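Local coordinates for protein (hdlp (histone deacetylase-like protein)) (Aquifex aeolicus, PDB 1C3P), which probably acts as a zinc-dependent deacetylase, as a homologue of the histone deacetylases that binds the inhibitors TSA and SAHA, at residues K85-M99 and F134-N146. Residues are numbered along the deposited sequence; the frame is centred on the assembly and turned at random.
Unlike the reference sequence in segment 134-146: N146 (reference Asp).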
ATOM      1  N   LYS A  85      20.789  -3.988  14.988  1.00 18.78           N
ATOM      2  CA  LYS A  85      20.986  -4.643  13.704  1.00 20.03           C
ATOM      3  C   LYS A  85      19.766  -4.764  12.778  1.00 18.31           C
ATOM      4  O   LYS A  85      19.879  -4.547  11.571  1.00 21.65           O
ATOM      5  CB  LYS A  85      21.548  -6.047  13.949  1.00 18.59           C
ATOM      6  CG  LYS A  85      21.666  -6.906  12.694  1.00 35.69           C
ATOM      7  CD  LYS A  85      22.891  -6.574  11.876  1.00 51.51           C
ATOM      8  CE  LYS A  85      24.128  -7.155  12.527  1.00 59.18           C
ATOM      9  NZ  LYS A  85      23.987  -8.633  12.642  1.00 56.63           N
ATOM     10  N   TYR A  86      18.613  -5.095  13.346  1.00 19.45           N
ATOM     11  CA  TYR A  86      17.415  -5.323  12.538  1.00 14.26           C
ATOM     12  C   TYR A  86      16.292  -4.324  12.716  1.00 19.03           C
ATOM     13  O   TYR A  86      15.228  -4.475  12.096  1.00 19.18           O
ATOM     14  CB  TYR A  86      16.896  -6.722  12.837  1.00 14.95           C
ATOM     15  CG  TYR A  86      17.926  -7.787  12.547  1.00 19.76           C
ATOM     16  CD1 TYR A  86      18.367  -8.016  11.243  1.00 18.83           C
ATOM     17  CD2 TYR A  86      18.435  -8.590  13.573  1.00 18.14           C
ATOM     18  CE1 TYR A  86      19.285  -9.024  10.959  1.00 20.29           C
ATOM     19  CE2 TYR A  86      19.348  -9.592  13.306  1.00 22.66           C
ATOM     20  CZ  TYR A  86      19.767  -9.804  11.994  1.00 22.61           C
ATOM     21  OH  TYR A  86      20.668 -10.797  11.732  1.00 23.68           O
ATOM     22  N   ASN A  87      16.519  -3.333  13.574  1.00 17.59           N
ATOM     23  CA  ASN A  87      15.546  -2.254  13.830  1.00 18.07           C
ATOM     24  C   ASN A  87      14.252  -2.795  14.446  1.00 24.24           C
ATOM     25  O   ASN A  87      13.171  -2.227  14.253  1.00 18.57           O
ATOM     26  CB  ASN A  87      15.233  -1.520  12.507  1.00 23.87           C
ATOM     27  CG  ASN A  87      14.835  -0.052  12.710  1.00 30.67           C
ATOM     28  OD1 ASN A  87      14.362   0.619  11.776  1.00 31.55           O
ATOM     29  ND2 ASN A  87      15.046   0.456  13.912  1.00 20.18           N
ATOM     30  N   ILE A  88      14.370  -3.884  15.203  1.00 18.80           N
ATOM     31  CA  ILE A  88      13.212  -4.501  15.856  1.00 18.55           C
ATOM     32  C   ILE A  88      13.125  -4.158  17.340  1.00 14.36           C
ATOM     33  O   ILE A  88      14.144  -4.088  18.009  1.00 21.93           O
ATOM     34  CB  ILE A  88      13.300  -6.048  15.756  1.00 26.44           C
ATOM     35  CG1 ILE A  88      13.165  -6.467  14.303  1.00 36.30           C
ATOM     36  CG2 ILE A  88      12.196  -6.702  16.572  1.00 43.71           C
ATOM     37  CD1 ILE A  88      11.868  -6.042  13.726  1.00 24.08           C
ATOM     38  N   GLY A  89      11.910  -3.956  17.847  1.00 18.71           N
ATOM     39  CA  GLY A  89      11.767  -3.700  19.270  1.00 20.23           C
ATOM     40  C   GLY A  89      11.352  -2.315  19.706  1.00 20.85           C
ATOM     41  O   GLY A  89      10.779  -2.180  20.786  1.00 25.47           O
ATOM     42  N   GLY A  90      11.663  -1.295  18.907  1.00 21.17           N
ATOM     43  CA  GLY A  90      11.284   0.068  19.264  1.00 24.44           C
ATOM     44  C   GLY A  90       9.806   0.344  19.038  1.00 30.60           C
ATOM     45  O   GLY A  90       9.072  -0.549  18.630  1.00 28.13           O
ATOM     46  N   TYR A  91       9.356   1.569  19.315  1.00 23.38           N
ATOM     47  CA  TYR A  91       7.953   1.941  19.114  1.00 28.48           C
ATOM     48  C   TYR A  91       7.495   1.674  17.679  1.00 23.59           C
ATOM     49  O   TYR A  91       6.375   1.240  17.422  1.00 22.64           O
ATOM     50  CB  TYR A  91       7.758   3.430  19.372  1.00 29.88           C
ATOM     51  CG  TYR A  91       6.398   3.932  18.918  1.00 33.88           C
ATOM     52  CD1 TYR A  91       5.244   3.644  19.647  1.00 39.69           C
ATOM     53  CD2 TYR A  91       6.267   4.687  17.748  1.00 40.63           C
ATOM     54  CE1 TYR A  91       3.992   4.101  19.227  1.00 31.76           C
ATOM     55  CE2 TYR A  91       5.023   5.148  17.317  1.00 37.07           C
ATOM     56  CZ  TYR A  91       3.892   4.854  18.064  1.00 36.22           C
ATOM     57  OH  TYR A  91       2.666   5.322  17.651  1.00 44.71           O
ATOM     58  N   GLU A  92       8.381   1.972  16.747  1.00 23.09           N
ATOM     59  CA  GLU A  92       8.103   1.829  15.330  1.00 26.61           C
ATOM     60  C   GLU A  92       7.838   0.401  14.836  1.00 25.78           C
ATOM     61  O   GLU A  92       6.781   0.126  14.247  1.00 24.95           O
ATOM     62  CB  GLU A  92       9.264   2.479  14.574  1.00 32.57           C
ATOM     63  CG  GLU A  92       9.276   2.312  13.080  1.00 41.38           C
ATOM     64  CD  GLU A  92      10.319   3.208  12.433  1.00 49.02           C
ATOM     65  OE1 GLU A  92      10.902   2.799  11.395  1.00 45.51           O
ATOM     66  OE2 GLU A  92      10.535   4.328  12.961  1.00 38.16           O
ATOM     67  N   ASN A  93       8.788  -0.501  15.080  1.00 21.41           N
ATOM     68  CA  ASN A  93       8.676  -1.898  14.655  1.00 21.14           C
ATOM     69  C   ASN A  93       8.788  -2.759  15.913  1.00 22.25           C
ATOM     70  O   ASN A  93       9.766  -3.478  16.115  1.00 20.29           O
ATOM     71  CB  ASN A  93       9.815  -2.203  13.686  1.00 17.27           C
ATOM     72  CG  ASN A  93       9.955  -1.133  12.624  1.00 15.34           C
ATOM     73  OD1 ASN A  93       9.019  -0.874  11.854  1.00 20.33           O
ATOM     74  ND2 ASN A  93      11.117  -0.484  12.583  1.00 20.49           N
ATOM     75  N   PRO A  94       7.738  -2.736  16.749  1.00 25.45           N
ATOM     76  CA  PRO A  94       7.647  -3.461  18.019  1.00 23.05           C
ATOM     77  C   PRO A  94       7.558  -4.963  17.913  1.00 26.51           C
ATOM     78  O   PRO A  94       7.280  -5.503  16.858  1.00 17.36           O
ATOM     79  CB  PRO A  94       6.360  -2.909  18.637  1.00 28.71           C
ATOM     80  CG  PRO A  94       6.101  -1.626  17.867  1.00 40.02           C
ATOM     81  CD  PRO A  94       6.458  -2.060  16.487  1.00 23.03           C
ATOM     82  N   VAL A  95       7.796  -5.638  19.032  1.00 21.12           N
ATOM     83  CA  VAL A  95       7.629  -7.079  19.073  1.00 17.00           C
ATOM     84  C   VAL A  95       6.111  -7.322  19.172  1.00 17.42           C
ATOM     85  O   VAL A  95       5.446  -6.718  20.010  1.00 23.43           O
ATOM     86  CB  VAL A  95       8.324  -7.672  20.319  1.00 25.15           C
ATOM     87  CG1 VAL A  95       7.898  -9.123  20.528  1.00 27.19           C
ATOM     88  CG2 VAL A  95       9.835  -7.606  20.137  1.00 17.37           C
ATOM     89  N   SER A  96       5.559  -8.158  18.296  1.00 18.84           N
ATOM     90  CA  SER A  96       4.129  -8.507  18.330  1.00 21.77           C
ATOM     91  C   SER A  96       3.893  -9.666  17.357  1.00 29.09           C
ATOM     92  O   SER A  96       4.799 -10.033  16.600  1.00 27.12           O
ATOM     93  CB  SER A  96       3.241  -7.338  17.901  1.00 23.11           C
ATOM     94  OG  SER A  96       3.105  -7.294  16.492  1.00 24.43           O
ATOM     95  N   TYR A  97       2.694 -10.251  17.355  1.00 17.51           N
ATOM     96  CA  TYR A  97       2.466 -11.335  16.413  1.00 20.69           C
ATOM     97  C   TYR A  97       2.211 -10.853  14.984  1.00 20.12           C
ATOM     98  O   TYR A  97       1.991 -11.646  14.072  1.00 19.76           O
ATOM     99  CB  TYR A  97       1.359 -12.277  16.895  1.00 21.82           C
ATOM    100  CG  TYR A  97       1.819 -13.110  18.078  1.00 22.72           C
ATOM    101  CD1 TYR A  97       1.685 -12.650  19.391  1.00 28.47           C
ATOM    102  CD2 TYR A  97       2.466 -14.329  17.871  1.00 19.74           C
ATOM    103  CE1 TYR A  97       2.184 -13.389  20.473  1.00 24.45           C
ATOM    104  CE2 TYR A  97       2.970 -15.076  18.943  1.00 21.63           C
ATOM    105  CZ  TYR A  97       2.827 -14.602  20.236  1.00 23.13           C
ATOM    106  OH  TYR A  97       3.330 -15.345  21.284  1.00 28.54           O
ATOM    107  N   ALA A  98       2.253  -9.548  14.780  1.00 18.56           N
ATOM    108  CA  ALA A  98       2.103  -9.040  13.432  1.00 22.23           C
ATOM    109  C   ALA A  98       3.490  -9.089  12.804  1.00 23.56           C
ATOM    110  O   ALA A  98       3.622  -9.150  11.592  1.00 20.14           O
ATOM    111  CB  ALA A  98       1.616  -7.594  13.447  1.00 27.92           C
ATOM    112  N   MET A  99       4.528  -9.105  13.638  1.00 16.84           N
ATOM    113  CA  MET A  99       5.894  -9.038  13.097  1.00 17.60           C
ATOM    114  C   MET A  99       6.293 -10.175  12.182  1.00 18.98           C
ATOM    115  O   MET A  99       7.086  -9.980  11.262  1.00 18.21           O
ATOM    116  CB  MET A  99       6.918  -8.884  14.227  1.00 17.05           C
ATOM    117  CG  MET A  99       7.348 -10.178  14.873  1.00 11.16           C
ATOM    118  SD  MET A  99       8.169  -9.775  16.445  1.00 16.54           S
ATOM    119  CE  MET A  99       9.583  -8.786  15.853  1.00 17.83           C
ATOM    120  N   PHE A 134      13.356  -3.369   4.591  1.00 13.76           N
ATOM    121  CA  PHE A 134      14.584  -3.577   3.828  1.00 19.77           C
ATOM    122  C   PHE A 134      14.950  -5.051   3.830  1.00 14.76           C
ATOM    123  O   PHE A 134      14.409  -5.836   4.618  1.00 18.05           O
ATOM    124  CB  PHE A 134      15.733  -2.744   4.427  1.00 15.59           C
ATOM    125  CG  PHE A 134      15.479  -1.276   4.379  1.00 17.22           C
ATOM    126  CD1 PHE A 134      15.245  -0.553   5.543  1.00 17.88           C
ATOM    127  CD2 PHE A 134      15.440  -0.613   3.152  1.00 21.68           C
ATOM    128  CE1 PHE A 134      14.975   0.822   5.487  1.00 23.07           C
ATOM    129  CE2 PHE A 134      15.169   0.757   3.086  1.00 17.64           C
ATOM    130  CZ  PHE A 134      14.939   1.473   4.253  1.00 19.71           C
ATOM    131  N   LYS A 135      15.886  -5.428   2.961  1.00 16.37           N
ATOM    132  CA  LYS A 135      16.282  -6.819   2.850  1.00 16.24           C
ATOM    133  C   LYS A 135      16.579  -7.494   4.178  1.00 16.60           C
ATOM    134  O   LYS A 135      16.165  -8.636   4.421  1.00 17.24           O
ATOM    135  CB  LYS A 135      17.496  -6.924   1.906  1.00 21.29           C
ATOM    136  CG  LYS A 135      18.096  -8.318   1.773  1.00 30.43           C
ATOM    137  CD  LYS A 135      19.221  -8.362   0.714  1.00 30.26           C
ATOM    138  CE  LYS A 135      18.703  -8.401  -0.729  1.00 35.01           C
ATOM    139  NZ  LYS A 135      18.117  -9.728  -1.165  1.00 20.61           N
ATOM    140  N   SER A 136      17.250  -6.769   5.061  1.00 18.01           N
ATOM    141  CA  SER A 136      17.642  -7.325   6.340  1.00 15.26           C
ATOM    142  C   SER A 136      17.333  -6.413   7.507  1.00 15.40           C
ATOM    143  O   SER A 136      18.041  -6.446   8.513  1.00 18.77           O
ATOM    144  CB  SER A 136      19.150  -7.618   6.314  1.00 18.07           C
ATOM    145  OG  SER A 136      19.495  -8.376   5.169  1.00 22.22           O
ATOM    146  N   ARG A 137      16.265  -5.619   7.416  1.00 19.71           N
ATOM    147  CA  ARG A 137      15.938  -4.704   8.507  1.00 17.29           C
ATOM    148  C   ARG A 137      14.497  -4.182   8.477  1.00 16.14           C
ATOM    149  O   ARG A 137      13.981  -3.889   7.408  1.00 16.88           O
ATOM    150  CB  ARG A 137      16.908  -3.515   8.458  1.00 24.19           C
ATOM    151  CG  ARG A 137      16.498  -2.312   9.275  1.00 32.56           C
ATOM    152  CD  ARG A 137      17.477  -1.167   9.043  1.00 47.98           C
ATOM    153  NE  ARG A 137      18.740  -1.375   9.739  1.00 50.95           N
ATOM    154  CZ  ARG A 137      18.979  -0.968  10.981  1.00 50.38           C
ATOM    155  NH1 ARG A 137      18.041  -0.327  11.666  1.00 45.26           N
ATOM    156  NH2 ARG A 137      20.156  -1.207  11.543  1.00 55.31           N
ATOM    157  N   ALA A 138      13.872  -4.046   9.649  1.00 18.07           N
ATOM    158  CA  ALA A 138      12.501  -3.537   9.731  1.00 21.48           C
ATOM    159  C   ALA A 138      12.502  -2.015   9.546  1.00 21.04           C
ATOM    160  O   ALA A 138      13.509  -1.352   9.806  1.00 18.97           O
ATOM    161  CB  ALA A 138      11.866  -3.913  11.106  1.00 16.55           C
ATOM    162  N   ASN A 139      11.386  -1.453   9.095  1.00 13.83           N
ATOM    163  CA  ASN A 139      11.333  -0.027   8.873  1.00 12.92           C
ATOM    164  C   ASN A 139       9.916   0.444   8.572  1.00 20.92           C
ATOM    165  O   ASN A 139       9.178  -0.222   7.842  1.00 16.81           O
ATOM    166  CB  ASN A 139      12.274   0.321   7.700  1.00 13.14           C
ATOM    167  CG  ASN A 139      12.256   1.790   7.343  1.00 20.34           C
ATOM    168  OD1 ASN A 139      12.583   2.648   8.166  1.00 19.76           O
ATOM    169  ND2 ASN A 139      11.883   2.093   6.100  1.00 16.36           N
ATOM    170  N   GLY A 140       9.541   1.584   9.149  1.00 19.30           N
ATOM    171  CA  GLY A 140       8.224   2.154   8.900  1.00 21.34           C
ATOM    172  C   GLY A 140       7.040   1.245   9.176  1.00 20.19           C
ATOM    173  O   GLY A 140       6.082   1.220   8.395  1.00 18.77           O
ATOM    174  N   PHE A 141       7.096   0.512  10.286  1.00 15.52           N
ATOM    175  CA  PHE A 141       6.023  -0.403  10.688  1.00 20.71           C
ATOM    176  C   PHE A 141       6.055  -1.676   9.864  1.00 14.45           C
ATOM    177  O   PHE A 141       5.238  -2.556  10.082  1.00 16.39           O
ATOM    178  CB  PHE A 141       4.624   0.187  10.464  1.00 20.03           C
ATOM    179  CG  PHE A 141       4.398   1.550  11.055  1.00 28.32           C
ATOM    180  CD1 PHE A 141       3.271   2.290  10.663  1.00 24.25           C
ATOM    181  CD2 PHE A 141       5.256   2.090  12.005  1.00 30.11           C
ATOM    182  CE1 PHE A 141       3.011   3.532  11.205  1.00 25.94           C
ATOM    183  CE2 PHE A 141       4.995   3.347  12.556  1.00 21.64           C
ATOM    184  CZ  PHE A 141       3.869   4.064  12.154  1.00 24.44           C
ATOM    185  N   CYS A 142       6.964  -1.768   8.899  1.00 16.77           N
ATOM    186  CA  CYS A 142       7.032  -2.961   8.063  1.00 17.71           C
ATOM    187  C   CYS A 142       8.191  -3.892   8.427  1.00 18.09           C
ATOM    188  O   CYS A 142       9.317  -3.429   8.664  1.00 16.60           O
ATOM    189  CB  CYS A 142       7.168  -2.552   6.591  1.00 13.95           C
ATOM    190  SG  CYS A 142       5.825  -1.509   5.988  1.00 16.63           S
ATOM    191  N   TYR A 143       7.905  -5.198   8.462  1.00 12.50           N
ATOM    192  CA  TYR A 143       8.914  -6.206   8.773  1.00 15.32           C
ATOM    193  C   TYR A 143       9.268  -7.044   7.549  1.00 17.35           C
ATOM    194  O   TYR A 143      10.402  -7.501   7.416  1.00 16.67           O
ATOM    195  CB  TYR A 143       8.454  -7.158   9.880  1.00 13.07           C
ATOM    196  CG  TYR A 143       7.941  -6.460  11.121  1.00 15.80           C
ATOM    197  CD1 TYR A 143       6.620  -6.020  11.198  1.00 15.48           C
ATOM    198  CD2 TYR A 143       8.778  -6.245  12.219  1.00 14.60           C
ATOM    199  CE1 TYR A 143       6.134  -5.382  12.355  1.00 11.99           C
ATOM    200  CE2 TYR A 143       8.308  -5.610  13.371  1.00 10.74           C
ATOM    201  CZ  TYR A 143       6.982  -5.185  13.430  1.00 20.89           C
ATOM    202  OH  TYR A 143       6.491  -4.600  14.578  1.00 18.87           O
ATOM    203  N   ILE A 144       8.298  -7.253   6.660  1.00 14.93           N
ATOM    204  CA  ILE A 144       8.537  -8.026   5.448  1.00 14.17           C
ATOM    205  C   ILE A 144       8.054  -7.176   4.277  1.00 17.22           C
ATOM    206  O   ILE A 144       6.947  -6.632   4.320  1.00 14.72           O
ATOM    207  CB  ILE A 144       7.765  -9.345   5.492  1.00 14.87           C
ATOM    208  CG1 ILE A 144       8.203 -10.146   6.730  1.00 16.98           C
ATOM    209  CG2 ILE A 144       7.938 -10.108   4.182  1.00 13.55           C
ATOM    210  CD1 ILE A 144       7.534 -11.516   6.891  1.00 17.42           C
ATOM    211  N   ASN A 145       8.879  -7.051   3.241  1.00 13.46           N
ATOM    212  CA  ASN A 145       8.513  -6.234   2.082  1.00 16.09           C
ATOM    213  C   ASN A 145       7.817  -7.130   1.036  1.00 15.04           C
ATOM    214  O   ASN A 145       8.485  -7.716   0.183  1.00 15.72           O
ATOM    215  CB  ASN A 145       9.786  -5.610   1.493  1.00 14.50           C
ATOM    216  CG  ASN A 145       9.485  -4.473   0.538  1.00 15.64           C
ATOM    217  OD1 ASN A 145       8.710  -4.627  -0.400  1.00 14.97           O
ATOM    218  ND2 ASN A 145      10.087  -3.318   0.786  1.00 16.74           N
ATOM    219  N   ASN A 146       6.488  -7.247   1.079  1.00 12.34           N
ATOM    220  CA  ASN A 146       5.832  -8.147   0.121  1.00 15.31           C
ATOM    221  C   ASN A 146       5.979  -7.645  -1.315  1.00 13.04           C
ATOM    222  O   ASN A 146       6.083  -8.442  -2.243  1.00 14.76           O
ATOM    223  CB  ASN A 146       4.377  -8.425   0.530  1.00 15.81           C
ATOM    224  CG  ASN A 146       3.517  -7.195   0.505  1.00 15.25           C
ATOM    225  OD1 ASN A 146       2.771  -6.987  -0.443  1.00 13.57           O
ATOM    226  ND2 ASN A 146       3.631  -6.353   1.539  1.00 10.85           N
TER
HETATM  227  O   HOH W   1      20.559  -5.727   9.067  1.00 23.45           O
HETATM  228  O   HOH W   2       4.021  -5.087  15.362  1.00 24.76           O
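Y143 drives its ring from the loop before helix 146-156 into segment 85-99, a worked example of how two loops of the histone deacetylase alpha/beta fold interlock, one of them carrying F141 near the zinc site. Y143 CB lies against M99 O (3.4 Å). Farther out, M99 CA sits over one face of the Y143 ring, a CH-pi contact 3.7 Å from the centroid, with M99 CB on that face too, while I88 CD1 meets the ring edge at CD2. At the tip, Y143 OH donates to a lone pair of P94 O (2.6 Å), lying in the carbonyl plane, and accepts a bond from a water that also touches S96 OG. A phenylalanine here would probably keep the ring packing but leave P94 O and this water without their hydroxyl partner.

The type I' turn N139-C142 is held from the same segment. N93 CG lies anti to the carbonyl carbon (chi1 -47°), bringing the amide to the turn: OD1 accepts a hydrogen bond from F141 N, nearly in line with the C=O but bent at the hydrogen (131°), and ND2 donates one to N87 O. The F141 side chain lies about 7 Å from that of H170, a zinc-site residue without zinc here. G140 N donates a hydrogen bond to E92 OE1 from above the carboxylate plane (2.9 Å, 159° at the hydrogen).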